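Local coordinates for protein methylocystis parvus OBBP MbnE (Methylocystis parvus OBBP, PDB 5ICQ) that probably binds the copper-chelating peptide methanobactin in the bacterial periplasm and hands it on to the methanobactin transport machinery, at residues 314-319 against 590-595; 53-58 against 102-107; 365-370 against 499-504; 361-366 against 570-575. One frame throughout, in Å; residues are numbered along the deposited sequence.

Contact 1: residues 314-319 against 590-595; sequences KNENPK and SPRYGS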
loop_
_atom_site.group_PDB
_atom_site.type_symbol
_atom_site.label_atom_id
_atom_site.label_comp_id
_atom_site.label_asym_id
_atom_site.label_seq_id
_atom_site.Cartn_x
_atom_site.Cartn_y
_atom_site.Cartn_z
ATOM N N LYS A 314 -10.815 12.347 2.336
ATOM C CA LYS A 314 -11.096 11.070 1.697
ATOM C C LYS A 314 -10.806 11.188 0.213
ATOM O O LYS A 314 -11.088 12.224 -0.398
ATOM C CB LYS A 314 -12.562 10.657 1.898
ATOM C CG LYS A 314 -12.836 9.182 1.611
ATOM C CD LYS A 314 -14.328 8.890 1.628
ATOM C CE LYS A 314 -14.618 7.396 1.775
ATOM N NZ LYS A 314 -13.395 6.536 1.689
ATOM N N ASN A 315 -10.260 10.134 -0.382
ATOM C CA ASN A 315 -10.216 10.071 -1.839
ATOM C C ASN A 315 -10.756 8.705 -2.262
ATOM O O ASN A 315 -11.499 8.031 -1.535
ATOM C CB ASN A 315 -8.813 10.413 -2.386
ATOM C CG ASN A 315 -7.749 9.402 -2.001
ATOM O OD1 ASN A 315 -8.043 8.356 -1.418
ATOM N ND2 ASN A 315 -6.490 9.710 -2.343
ATOM N N GLU A 316 -10.415 8.286 -3.475
ATOM C CA GLU A 316 -10.960 7.063 -4.041
ATOM C C GLU A 316 -10.018 5.879 -3.899
ATOM O O GLU A 316 -10.266 4.831 -4.502
ATOM C CB GLU A 316 -11.327 7.291 -5.504
ATOM C CG GLU A 316 -12.395 8.370 -5.656
ATOM C CD GLU A 316 -12.584 8.814 -7.087
ATOM O OE1 GLU A 316 -12.984 7.978 -7.924
ATOM O OE2 GLU A 316 -12.332 10.003 -7.375
ATOM N N ASN A 317 -8.960 6.013 -3.115
ATOM C CA ASN A 317 -8.073 4.883 -2.877
ATOM C C ASN A 317 -8.809 3.802 -2.088
ATOM O O ASN A 317 -9.472 4.115 -1.098
ATOM C CB ASN A 317 -6.837 5.329 -2.108
ATOM C CG ASN A 317 -5.646 4.442 -2.372
ATOM O OD1 ASN A 317 -5.114 4.429 -3.479
ATOM N ND2 ASN A 317 -5.226 3.685 -1.361
ATOM N N PRO A 318 -8.710 2.533 -2.480
ATOM C CA PRO A 318 -9.409 1.478 -1.733
ATOM C C PRO A 318 -8.840 1.286 -0.337
ATOM O O PRO A 318 -7.670 1.567 -0.065
ATOM C CB PRO A 318 -9.196 0.224 -2.591
ATOM C CG PRO A 318 -7.997 0.531 -3.429
ATOM C CD PRO A 318 -8.056 2.015 -3.693
ATOM N N LYS A 319 -9.693 0.769 0.546
ATOM C CA LYS A 319 -9.395 0.582 1.958
ATOM C C LYS A 319 -9.326 -0.908 2.269
ATOM O O LYS A 319 -9.781 -1.749 1.485
ATOM C CB LYS A 319 -10.461 1.241 2.838
ATOM C CG LYS A 319 -10.663 2.736 2.574
ATOM C CD LYS A 319 -9.482 3.533 3.109
ATOM C CE LYS A 319 -9.651 5.016 2.837
ATOM N NZ LYS A 319 -9.849 5.282 1.380
ATOM N N SER A 590 -7.388 17.708 -4.357
ATOM C CA SER A 590 -6.466 16.690 -3.879
ATOM C C SER A 590 -6.476 15.482 -4.812
ATOM O O SER A 590 -7.438 15.268 -5.558
ATOM C CB SER A 590 -6.849 16.285 -2.457
ATOM O OG SER A 590 -6.748 17.412 -1.596
ATOM N N PRO A 591 -5.411 14.675 -4.812
ATOM C CA PRO A 591 -5.350 13.548 -5.756
ATOM C C PRO A 591 -6.408 12.499 -5.455
ATOM O O PRO A 591 -6.700 12.210 -4.292
ATOM C CB PRO A 591 -3.937 12.986 -5.550
ATOM C CG PRO A 591 -3.542 13.429 -4.210
ATOM C CD PRO A 591 -4.183 14.777 -4.009
ATOM N N ARG A 592 -6.972 11.918 -6.523
ATOM C CA ARG A 592 -8.037 10.926 -6.367
ATOM C C ARG A 592 -7.538 9.610 -5.774
ATOM O O ARG A 592 -8.343 8.844 -5.220
ATOM C CB ARG A 592 -8.701 10.627 -7.717
ATOM C CG ARG A 592 -9.436 11.792 -8.355
ATOM C CD ARG A 592 -10.029 11.410 -9.710
ATOM N NE ARG A 592 -11.038 10.351 -9.603
ATOM C CZ ARG A 592 -11.660 9.789 -10.641
ATOM N NH1 ARG A 592 -11.380 10.174 -11.880
ATOM N NH2 ARG A 592 -12.567 8.840 -10.444
ATOM N N TYR A 593 -6.250 9.307 -5.907
ATOM C CA TYR A 593 -5.728 8.018 -5.478
ATOM C C TYR A 593 -4.515 8.217 -4.580
ATOM O O TYR A 593 -4.039 9.338 -4.368
ATOM C CB TYR A 593 -5.383 7.121 -6.684
ATOM C CG TYR A 593 -6.603 6.787 -7.487
ATOM C CD1 TYR A 593 -7.476 5.781 -7.078
ATOM C CD2 TYR A 593 -6.922 7.514 -8.627
ATOM C CE1 TYR A 593 -8.619 5.493 -7.806
ATOM C CE2 TYR A 593 -8.054 7.235 -9.355
ATOM C CZ TYR A 593 -8.900 6.229 -8.946
ATOM O OH TYR A 593 -10.020 5.974 -9.701
ATOM N N GLY A 594 -4.041 7.102 -4.027
ATOM C CA GLY A 594 -2.898 7.123 -3.141
ATOM C C GLY A 594 -3.253 7.145 -1.670
ATOM O O GLY A 594 -4.239 7.763 -1.259
ATOM N N SER A 595 -2.445 6.467 -0.867
ATOM C CA SER A 595 -2.554 6.546 0.582
ATOM C C SER A 595 -1.146 6.423 1.159
ATOM O O SER A 595 -0.414 5.518 0.778
ATOM C CB SER A 595 -3.469 5.452 1.139
ATOM O OG SER A 595 -3.655 5.607 2.542
HETATM O O HOH W 1 -6.190 7.305 0.678
HETATM O O HOH W 2 -12.605 5.497 -8.554
#

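Contact 2: residues 53-58 against 102-107; sequences FPYADP and RSQDEP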
loop_
_atom_site.group_PDB
_atom_site.type_symbol
_atom_site.label_atom_id
_atom_site.label_comp_id
_atom_site.label_asym_id
_atom_site.label_seq_id
_atom_site.Cartn_x
_atom_site.Cartn_y
_atom_site.Cartn_z
ATOM N N PHE A 53 -0.246 18.527 -13.502
ATOM C CA PHE A 53 -1.126 17.527 -12.904
ATOM C C PHE A 53 -2.298 18.234 -12.222
ATOM O O PHE A 53 -2.112 19.289 -11.615
ATOM C CB PHE A 53 -0.372 16.677 -11.877
ATOM C CG PHE A 53 0.537 15.624 -12.482
ATOM C CD1 PHE A 53 0.571 15.399 -13.854
ATOM C CD2 PHE A 53 1.329 14.836 -11.658
ATOM C CE1 PHE A 53 1.399 14.418 -14.403
ATOM C CE2 PHE A 53 2.167 13.850 -12.198
ATOM C CZ PHE A 53 2.194 13.633 -13.557
ATOM N N PRO A 54 -3.509 17.673 -12.282
ATOM C CA PRO A 54 -4.685 18.429 -11.811
ATOM C C PRO A 54 -4.714 18.680 -10.308
ATOM O O PRO A 54 -5.446 19.579 -9.872
ATOM C CB PRO A 54 -5.872 17.564 -12.261
ATOM C CG PRO A 54 -5.304 16.209 -12.482
ATOM C CD PRO A 54 -3.887 16.416 -12.944
ATOM N N TYR A 55 -3.943 17.944 -9.503
ATOM C CA TYR A 55 -3.859 18.204 -8.070
ATOM C C TYR A 55 -2.655 19.064 -7.694
ATOM O O TYR A 55 -2.316 19.163 -6.509
ATOM C CB TYR A 55 -3.825 16.887 -7.278
ATOM C CG TYR A 55 -2.692 15.947 -7.649
ATOM C CD1 TYR A 55 -2.777 15.148 -8.784
ATOM C CD2 TYR A 55 -1.549 15.845 -6.858
ATOM C CE1 TYR A 55 -1.751 14.280 -9.132
ATOM C CE2 TYR A 55 -0.521 14.973 -7.200
ATOM C CZ TYR A 55 -0.634 14.202 -8.340
ATOM O OH TYR A 55 0.370 13.339 -8.702
ATOM N N ALA A 56 -1.973 19.642 -8.668
ATOM C CA ALA A 56 -0.967 20.653 -8.402
ATOM C C ALA A 56 -1.568 22.016 -8.710
ATOM O O ALA A 56 -2.443 22.137 -9.570
ATOM C CB ALA A 56 0.294 20.429 -9.245
ATOM N N ASP A 57 -1.106 23.037 -7.997
ATOM C CA ASP A 57 -1.540 24.402 -8.286
ATOM C C ASP A 57 -0.361 25.193 -8.832
ATOM O O ASP A 57 0.565 25.517 -8.075
ATOM C CB ASP A 57 -2.109 25.077 -7.034
ATOM C CG ASP A 57 -2.797 26.404 -7.346
ATOM O OD1 ASP A 57 -2.442 27.051 -8.357
ATOM O OD2 ASP A 57 -3.692 26.793 -6.573
ATOM N N PRO A 58 -0.352 25.541 -10.121
ATOM C CA PRO A 58 0.779 26.311 -10.660
ATOM C C PRO A 58 0.942 27.679 -10.022
ATOM O O PRO A 58 2.025 28.258 -10.120
ATOM C CB PRO A 58 0.458 26.416 -12.158
ATOM C CG PRO A 58 -0.991 26.094 -12.283
ATOM C CD PRO A 58 -1.333 25.175 -11.154
ATOM N N ARG A 102 4.607 9.515 -11.785
ATOM C CA ARG A 102 3.284 8.926 -11.612
ATOM C C ARG A 102 2.286 10.010 -11.208
ATOM O O ARG A 102 2.535 10.769 -10.268
ATOM C CB ARG A 102 3.338 7.829 -10.551
ATOM C CG ARG A 102 2.014 7.129 -10.342
ATOM C CD ARG A 102 2.215 5.879 -9.481
ATOM N NE ARG A 102 1.000 5.071 -9.391
ATOM C CZ ARG A 102 0.954 3.859 -8.842
ATOM N NH1 ARG A 102 2.062 3.316 -8.350
ATOM N NH2 ARG A 102 -0.186 3.181 -8.799
ATOM N N SER A 103 1.178 10.115 -11.937
ATOM C CA SER A 103 0.096 10.986 -11.503
ATOM C C SER A 103 -0.742 10.252 -10.471
ATOM O O SER A 103 -1.285 9.177 -10.756
ATOM C CB SER A 103 -0.801 11.420 -12.657
ATOM O OG SER A 103 -1.903 12.136 -12.114
ATOM N N GLN A 104 -0.861 10.832 -9.277
ATOM C CA GLN A 104 -1.697 10.214 -8.257
ATOM C C GLN A 104 -3.175 10.497 -8.458
ATOM O O GLN A 104 -3.991 10.133 -7.602
ATOM C CB GLN A 104 -1.249 10.657 -6.865
ATOM C CG GLN A 104 -0.098 9.822 -6.319
ATOM C CD GLN A 104 -0.315 8.312 -6.494
ATOM O OE1 GLN A 104 -1.423 7.796 -6.300
ATOM N NE2 GLN A 104 0.750 7.600 -6.860
ATOM N N ASP A 105 -3.544 11.125 -9.566
ATOM C CA ASP A 105 -4.950 11.317 -9.895
ATOM C C ASP A 105 -5.546 10.161 -10.693
ATOM O O ASP A 105 -6.741 10.197 -11.011
ATOM C CB ASP A 105 -5.133 12.616 -10.676
ATOM C CG ASP A 105 -6.382 13.358 -10.264
ATOM O OD1 ASP A 105 -6.689 13.386 -9.049
ATOM O OD2 ASP A 105 -7.054 13.903 -11.153
ATOM N N GLU A 106 -4.752 9.155 -11.034
ATOM C CA GLU A 106 -5.197 7.973 -11.757
ATOM C C GLU A 106 -4.725 6.741 -11.002
ATOM O O GLU A 106 -3.798 6.827 -10.189
ATOM C CB GLU A 106 -4.651 7.970 -13.190
ATOM C CG GLU A 106 -5.166 9.142 -14.041
ATOM C CD GLU A 106 -4.495 9.228 -15.410
ATOM O OE1 GLU A 106 -4.670 8.312 -16.237
ATOM O OE2 GLU A 106 -3.784 10.221 -15.656
ATOM N N PRO A 107 -5.359 5.580 -11.218
ATOM C CA PRO A 107 -4.907 4.371 -10.496
ATOM C C PRO A 107 -3.437 4.051 -10.720
ATOM O O PRO A 107 -2.691 3.837 -9.754
ATOM C CB PRO A 107 -5.824 3.265 -11.051
ATOM C CG PRO A 107 -7.025 3.968 -11.573
ATOM C CD PRO A 107 -6.574 5.336 -12.021
#

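Contact 3: residues 365-370 against 499-504; sequences SFFDES and YVASAS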
loop_
_atom_site.group_PDB
_atom_site.type_symbol
_atom_site.label_atom_id
_atom_site.label_comp_id
_atom_site.label_asym_id
_atom_site.label_seq_id
_atom_site.Cartn_x
_atom_site.Cartn_y
_atom_site.Cartn_z
ATOM N N SER A 365 -14.424 -5.779 2.208
ATOM C CA SER A 365 -13.927 -6.172 0.900
ATOM C C SER A 365 -12.413 -6.078 0.941
ATOM O O SER A 365 -11.854 -5.333 1.752
ATOM C CB SER A 365 -14.515 -5.262 -0.197
ATOM O OG SER A 365 -13.767 -5.325 -1.399
ATOM N N PHE A 366 -11.752 -6.856 0.082
ATOM C CA PHE A 366 -10.311 -6.687 -0.064
ATOM C C PHE A 366 -9.946 -5.411 -0.806
ATOM O O PHE A 366 -8.774 -5.031 -0.798
ATOM C CB PHE A 366 -9.696 -7.906 -0.767
ATOM C CG PHE A 366 -9.588 -9.096 0.131
ATOM C CD1 PHE A 366 -10.647 -9.980 0.265
ATOM C CD2 PHE A 366 -8.448 -9.281 0.910
ATOM C CE1 PHE A 366 -10.560 -11.067 1.150
ATOM C CE2 PHE A 366 -8.349 -10.358 1.771
ATOM C CZ PHE A 366 -9.404 -11.252 1.887
ATOM N N PHE A 367 -10.916 -4.742 -1.429
ATOM C CA PHE A 367 -10.699 -3.457 -2.096
ATOM C C PHE A 367 -11.846 -2.529 -1.706
ATOM O O PHE A 367 -12.595 -2.031 -2.543
ATOM C CB PHE A 367 -10.592 -3.644 -3.613
ATOM C CG PHE A 367 -9.513 -4.596 -4.007
ATOM C CD1 PHE A 367 -8.213 -4.148 -4.200
ATOM C CD2 PHE A 367 -9.781 -5.952 -4.125
ATOM C CE1 PHE A 367 -7.209 -5.034 -4.528
ATOM C CE2 PHE A 367 -8.779 -6.843 -4.458
ATOM C CZ PHE A 367 -7.492 -6.384 -4.654
ATOM N N ASP A 368 -11.975 -2.286 -0.401
ATOM C CA ASP A 368 -13.196 -1.698 0.135
ATOM C C ASP A 368 -13.302 -0.215 -0.220
ATOM O O ASP A 368 -12.299 0.470 -0.446
ATOM C CB ASP A 368 -13.241 -1.885 1.659
ATOM C CG ASP A 368 -14.651 -1.895 2.204
ATOM O OD1 ASP A 368 -15.598 -1.905 1.401
ATOM O OD2 ASP A 368 -14.814 -1.911 3.442
ATOM N N GLU A 369 -14.544 0.272 -0.265
ATOM C CA GLU A 369 -14.851 1.685 -0.503
ATOM C C GLU A 369 -14.221 2.185 -1.800
ATOM O O GLU A 369 -13.570 3.231 -1.843
ATOM C CB GLU A 369 -14.407 2.541 0.687
ATOM C CG GLU A 369 -15.037 2.133 2.001
ATOM C CD GLU A 369 -14.989 3.259 3.016
ATOM O OE1 GLU A 369 -14.590 3.013 4.169
ATOM O OE2 GLU A 369 -15.344 4.401 2.647
ATOM N N SER A 370 -14.405 1.422 -2.873
ATOM C CA SER A 370 -13.800 1.813 -4.138
ATOM C C SER A 370 -14.534 1.119 -5.267
ATOM O O SER A 370 -15.368 0.232 -5.048
ATOM C CB SER A 370 -12.300 1.488 -4.172
ATOM O OG SER A 370 -12.041 0.202 -4.706
ATOM N N TYR A 499 -3.362 -7.263 4.329
ATOM C CA TYR A 499 -3.403 -7.390 2.862
ATOM C C TYR A 499 -3.785 -6.009 2.326
ATOM O O TYR A 499 -4.948 -5.772 2.013
ATOM C CB TYR A 499 -4.410 -8.461 2.419
ATOM C CG TYR A 499 -4.101 -9.826 2.985
ATOM C CD1 TYR A 499 -4.557 -10.200 4.245
ATOM C CD2 TYR A 499 -3.317 -10.724 2.274
ATOM C CE1 TYR A 499 -4.254 -11.449 4.777
ATOM C CE2 TYR A 499 -3.019 -11.984 2.793
ATOM C CZ TYR A 499 -3.498 -12.337 4.041
ATOM O OH TYR A 499 -3.198 -13.575 4.574
ATOM N N VAL A 500 -2.812 -5.095 2.261
ATOM C CA VAL A 500 -3.124 -3.694 1.966
ATOM C C VAL A 500 -3.683 -3.566 0.555
ATOM O O VAL A 500 -3.061 -4.015 -0.414
ATOM C CB VAL A 500 -1.872 -2.817 2.135
ATOM C CG1 VAL A 500 -2.134 -1.406 1.583
ATOM C CG2 VAL A 500 -1.441 -2.745 3.598
ATOM N N ALA A 501 -4.860 -2.943 0.433
ATOM C CA ALA A 501 -5.479 -2.742 -0.874
ATOM C C ALA A 501 -4.738 -1.678 -1.671
ATOM O O ALA A 501 -4.230 -0.698 -1.126
ATOM C CB ALA A 501 -6.944 -2.312 -0.738
ATOM N N SER A 502 -4.702 -1.866 -2.981
ATOM C CA SER A 502 -4.125 -0.886 -3.881
ATOM C C SER A 502 -5.151 -0.577 -4.961
ATOM O O SER A 502 -6.037 -1.387 -5.236
ATOM C CB SER A 502 -2.810 -1.409 -4.479
ATOM O OG SER A 502 -2.771 -1.285 -5.881
ATOM N N ALA A 503 -5.049 0.619 -5.544
ATOM C CA ALA A 503 -5.941 0.985 -6.637
ATOM C C ALA A 503 -5.616 0.252 -7.930
ATOM O O ALA A 503 -6.412 0.316 -8.869
ATOM C CB ALA A 503 -5.888 2.499 -6.881
ATOM N N SER A 504 -4.471 -0.422 -8.019
ATOM C CA SER A 504 -4.100 -1.163 -9.226
ATOM C C SER A 504 -3.434 -2.464 -8.813
ATOM O O SER A 504 -2.224 -2.636 -8.977
ATOM C CB SER A 504 -3.178 -0.327 -10.123
ATOM O OG SER A 504 -3.078 -0.904 -11.424
HETATM O O HOH W 3 -6.282 -6.345 -0.478
#

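Contact 4: residues 361-366 against 570-575; sequences TRTKSF and LFHASE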
loop_
_atom_site.group_PDB
_atom_site.type_symbol
_atom_site.label_atom_id
_atom_site.label_comp_id
_atom_site.label_asym_id
_atom_site.label_seq_id
_atom_site.Cartn_x
_atom_site.Cartn_y
_atom_site.Cartn_z
ATOM N N THR A 361 -14.691 1.885 10.718
ATOM C CA THR A 361 -15.764 1.258 9.964
ATOM C C THR A 361 -15.336 -0.156 9.581
ATOM O O THR A 361 -14.152 -0.411 9.339
ATOM C CB THR A 361 -16.130 2.099 8.710
ATOM O OG1 THR A 361 -17.242 1.501 8.030
ATOM C CG2 THR A 361 -14.978 2.168 7.766
ATOM N N ARG A 362 -16.292 -1.083 9.557
ATOM C CA ARG A 362 -15.955 -2.471 9.246
ATOM C C ARG A 362 -15.394 -2.577 7.833
ATOM O O ARG A 362 -15.907 -1.953 6.903
ATOM C CB ARG A 362 -17.188 -3.368 9.376
ATOM C CG ARG A 362 -16.861 -4.881 9.374
ATOM C CD ARG A 362 -16.274 -5.320 10.745
ATOM N NE ARG A 362 -15.703 -6.670 10.703
ATOM C CZ ARG A 362 -16.388 -7.790 10.949
ATOM N NH1 ARG A 362 -17.675 -7.735 11.276
ATOM N NH2 ARG A 362 -15.781 -8.968 10.865
ATOM N N THR A 363 -14.329 -3.368 7.676
ATOM C CA THR A 363 -13.826 -3.705 6.348
ATOM C C THR A 363 -14.669 -4.820 5.729
ATOM O O THR A 363 -14.838 -5.893 6.325
ATOM C CB THR A 363 -12.358 -4.116 6.432
ATOM O OG1 THR A 363 -11.604 -3.019 6.965
ATOM C CG2 THR A 363 -11.819 -4.467 5.036
ATOM N N LYS A 364 -15.209 -4.564 4.533
ATOM C CA LYS A 364 -16.157 -5.486 3.911
ATOM C C LYS A 364 -15.636 -6.118 2.634
ATOM O O LYS A 364 -16.346 -6.929 2.032
ATOM C CB LYS A 364 -17.483 -4.760 3.617
ATOM C CG LYS A 364 -18.083 -4.091 4.839
ATOM C CD LYS A 364 -19.572 -3.800 4.678
ATOM C CE LYS A 364 -19.829 -2.597 3.802
ATOM N NZ LYS A 364 -21.242 -2.123 3.947
ATOM N N SER A 365 -14.424 -5.779 2.208
ATOM C CA SER A 365 -13.927 -6.172 0.900
ATOM C C SER A 365 -12.413 -6.078 0.941
ATOM O O SER A 365 -11.854 -5.333 1.752
ATOM C CB SER A 365 -14.515 -5.262 -0.197
ATOM O OG SER A 365 -13.767 -5.325 -1.399
ATOM N N PHE A 366 -11.752 -6.856 0.082
ATOM C CA PHE A 366 -10.311 -6.687 -0.064
ATOM C C PHE A 366 -9.946 -5.411 -0.806
ATOM O O PHE A 366 -8.774 -5.031 -0.798
ATOM C CB PHE A 366 -9.696 -7.906 -0.767
ATOM C CG PHE A 366 -9.588 -9.096 0.131
ATOM C CD1 PHE A 366 -10.647 -9.980 0.265
ATOM C CD2 PHE A 366 -8.448 -9.281 0.910
ATOM C CE1 PHE A 366 -10.560 -11.067 1.150
ATOM C CE2 PHE A 366 -8.349 -10.358 1.771
ATOM C CZ PHE A 366 -9.404 -11.252 1.887
ATOM N N LEU A 570 -11.301 -7.121 9.645
ATOM C CA LEU A 570 -11.363 -6.205 10.773
ATOM C C LEU A 570 -11.934 -4.863 10.308
ATOM O O LEU A 570 -13.098 -4.810 9.897
ATOM C CB LEU A 570 -9.984 -6.075 11.430
ATOM C CG LEU A 570 -9.650 -7.327 12.265
ATOM C CD1 LEU A 570 -8.194 -7.336 12.716
ATOM C CD2 LEU A 570 -10.578 -7.443 13.482
ATOM N N PHE A 571 -11.161 -3.781 10.355
ATOM C CA PHE A 571 -11.779 -2.460 10.224
ATOM C C PHE A 571 -10.742 -1.429 9.791
ATOM O O PHE A 571 -9.534 -1.672 9.851
ATOM C CB PHE A 571 -12.436 -2.052 11.544
ATOM C CG PHE A 571 -11.574 -2.326 12.746
ATOM C CD1 PHE A 571 -10.648 -1.396 13.175
ATOM C CD2 PHE A 571 -11.685 -3.526 13.434
ATOM C CE1 PHE A 571 -9.843 -1.653 14.281
ATOM C CE2 PHE A 571 -10.888 -3.787 14.537
ATOM C CZ PHE A 571 -9.969 -2.853 14.959
ATOM N N HIS A 572 -11.234 -0.260 9.366
ATOM C CA HIS A 572 -10.370 0.785 8.838
ATOM C C HIS A 572 -11.014 2.137 9.107
ATOM O O HIS A 572 -12.186 2.227 9.469
ATOM C CB HIS A 572 -10.116 0.588 7.335
ATOM C CG HIS A 572 -11.357 0.694 6.502
ATOM N ND1 HIS A 572 -12.139 -0.398 6.183
ATOM C CD2 HIS A 572 -11.955 1.766 5.929
ATOM C CE1 HIS A 572 -13.168 -0.002 5.454
ATOM N NE2 HIS A 572 -13.083 1.308 5.285
ATOM N N ALA A 573 -10.219 3.201 8.946
ATOM C CA ALA A 573 -10.736 4.561 8.971
ATOM C C ALA A 573 -11.148 4.953 7.554
ATOM O O ALA A 573 -10.371 4.779 6.608
ATOM C CB ALA A 573 -9.678 5.529 9.510
ATOM N N SER A 574 -12.377 5.452 7.402
ATOM C CA SER A 574 -12.840 5.818 6.067
ATOM C C SER A 574 -12.117 7.044 5.551
ATOM O O SER A 574 -12.023 7.234 4.336
ATOM C CB SER A 574 -14.352 6.068 6.065
ATOM O OG SER A 574 -15.064 4.853 6.189
ATOM N N GLU A 575 -11.613 7.886 6.450
ATOM C CA GLU A 575 -10.915 9.104 6.075
ATOM C C GLU A 575 -9.526 9.137 6.690
ATOM O O GLU A 575 -9.235 8.451 7.675
ATOM C CB GLU A 575 -11.696 10.350 6.523
ATOM C CG GLU A 575 -12.971 10.577 5.748
ATOM C CD GLU A 575 -14.205 10.114 6.500
ATOM O OE1 GLU A 575 -14.162 10.045 7.750
ATOM O OE2 GLU A 575 -15.223 9.830 5.836
HETATM O O HOH W 4 -9.036 -3.540 7.454
#

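Contact 1: residues 314-319 against 590-595
Both hydrogens of the Asn-315 amide are spent on backbone carbonyls of the facing loop. ND2 reaches Gly-594 O at 3.2 Å in a nearly straight bond (169°), in the carbonyl plane and on a lone pair, while Pro-591 O, also 3.2 Å from ND2, is met from above its carbonyl plane. Both acceptors lie close to the amide plane. Asn-315 CB lies 3.3 Å from Arg-592 O, and chi1 of 66°, CG between the backbone N and the carbonyl carbon, turns the amide toward the facing carbonyls. With this amide, the buried Asn-317 makes the closely packed side: its OD1 receives Gly-594 N at 2.9 Å from above the amide plane, and Glu-316 N donates to Arg-592 O at 2.8 Å. At the positive phi of Gly-594 a side chain would collide with Tyr-593 O, which accounts for the glycine.

Asn-315 OD1 also accepts Asn-317 N at 3.0 Å, forming an Asx turn that shapes the link between strands 308-313 and 322-326. The facing loop, in turn, meets the 102-107 turn through the backbone of Tyr-593.

The solvent side is a salt bridge at the exposed Arg-592, which grips the carboxylate side-on, NE to Glu-316 OE2 at 2.6 Å and NH2 to Glu-316 OE1 at 2.7 Å, the two planes 30° apart. OE1 uses its syn lone pair and also takes a hydrogen from a water that bridges to Tyr-593 OH.

Contact 2: residues 53-58 against 102-107
Phe-53 lays one face of its ring over Ser-103, whose CB stands 3.9 Å from the ring centroid and 14° off the normal, the geometry of a CH-pi contact displaced toward the rim. Its CE2 also lies 3.6 Å from Ser-103 CA. Tyr-55 reaches the same turn with its hydroxyl end, crossing Gln-104 at a slant. Its chi1 of 57° places CG between the backbone N and the carbonyl carbon, which points the ring at the turn, where OH accepts Gln-104 N at 2.9 Å. That bond is almost linear, 175° at the hydrogen. Along the way, Ser-103 OG lies at the edge of the Tyr-55 ring, near its plane, while CD1 of Tyr-55 packs on Asp-105 CB at 3.9 Å, the two side chains running past each other in opposite directions. Replacing Tyr-55 with a phenylalanine would probably leave the Gln-104 N-H without its acceptor and this end of the ring free of any polar tie to the turn. Pro-54 meets Asp-105, its CG 3.2 Å from Asp-105 OD2; that carboxylate is held chiefly by a salt bridge to Arg-589, and its OD1 accepts Arg-592 N.

Each segment folds back on itself, Phe-53 to Ala-56 and Ser-103 to Glu-106 both being type I beta turns. In the second, Ser-103 OG accepts Asp-105 N at 3.2 Å. This bond makes an ST turn within the beta turn beginning at Ser-103, in the connection of the antiparallel hairpin formed by strands 100-103 and 109-120.

Contact 3: residues 365-370 against 499-504
Phe-366 O is met from two sorts of neighbour: a water donates to it at 2.8 Å, and the methyl carbon CB of Ala-501 presses in at 3.3 Å. The same water gives its second hydrogen to Tyr-499 O at 2.9 Å, bridging the loop after strand 361-362 and the loop after strand 494-498, both within the family 5 solute-binding region. It sits at the edge of the Phe-366 ring and above one face of the Phe-367 ring, displaced toward the rim.

The remaining contacts are packing of rings and methyl carbons, one of them against a carbonyl oxygen. Phe-366 brings its CD2 edge to Tyr-499 CB at 4.4 Å. Phe-367 turns the CD1 edge of its ring to Ser-502 O at 3.7 Å, near the ring plane, and touches Ala-501 CB obliquely with the same atom. A chi1 of -57°, CG lying opposite the carbonyl carbon, carries the ring there. Its backbone is fixed by Ser-365 OG, which accepts Phe-367 N at 2.9 Å in an ST turn.

Around these rings, Trp-513 stacks on Tyr-499 and meets Phe-366 nearly at right angles, while helix 547-563 packs Val-554 and Tyr-557 against Phe-367. Between these two segments themselves the polar link is the shared water joining two carbonyls; direct polar bonds lie within each segment or go to residues such as Lys-319 and Asp-558.

Contact 4: residues 361-366 against 570-575
Thr-361 and His-572 exchange two backbone hydrogen bonds, Thr-361 N to His-572 O at 2.8 Å and His-572 N to Thr-361 O at 2.9 Å, each nearly along the C=O axis: an antiparallel hydrogen-bonded pair. Just beyond the paired residues, Leu-570 O accepts Thr-363 N at 2.9 Å; the bond it receives from Arg-362 NE is weak, and the guanidinium is better served by Pro-569 O.

Both ring nitrogens of His-572 are engaged. ND1 pairs with Thr-363 OG1 at 2.8 Å, the hydroxyl lying near the ring plane, and NE2 bonds to Glu-369 OE1, which also takes Ser-574 OG. A chi1 of 63° lays the ring beside Thr-361, whose CG2 stands over one face, 3.6 Å from the centroid. Thr-363 OG1 has a second partner, a water that gives a weak bond to Phe-571 O. A leucine in place of His-572 would probably leave Thr-363 OG1 and Glu-369 each short of a partner and the methyl of Thr-361 without its flat support.

Short strand 361-362 thus extends the mixed sheet at strand 567-572, which also pairs antiparallel with 322-326, while Phe-366 packs on Leu-561 and Leu-562 of helix 547-563.

In the fold
Contact 3 is buried, whereas contacts 1, 2 and 4 are partly buried; the centre of contact 2 is farthest from the chain centre, about 18 Å. Their chemistry differs accordingly: packing and a shared water in contact 3, amide and carboxylate bonds between loops in contact 1, aromatic overlap on a turn in contact 2, and strand pairing in contact 4. Contacts 3 and 4 share Ser-365 and Phe-366 and are joined by Glu-369; Lys-314 of contact 1 forms a salt bridge with Glu-369 and bonds to Ser-574 O of contact 4. Contact 2 meets contact 1 through the backbone pair Gln-104 and Tyr-593. Contact 1 touches all three others; contacts 2 and 4 stay about 14 Å apart at their nearest atoms.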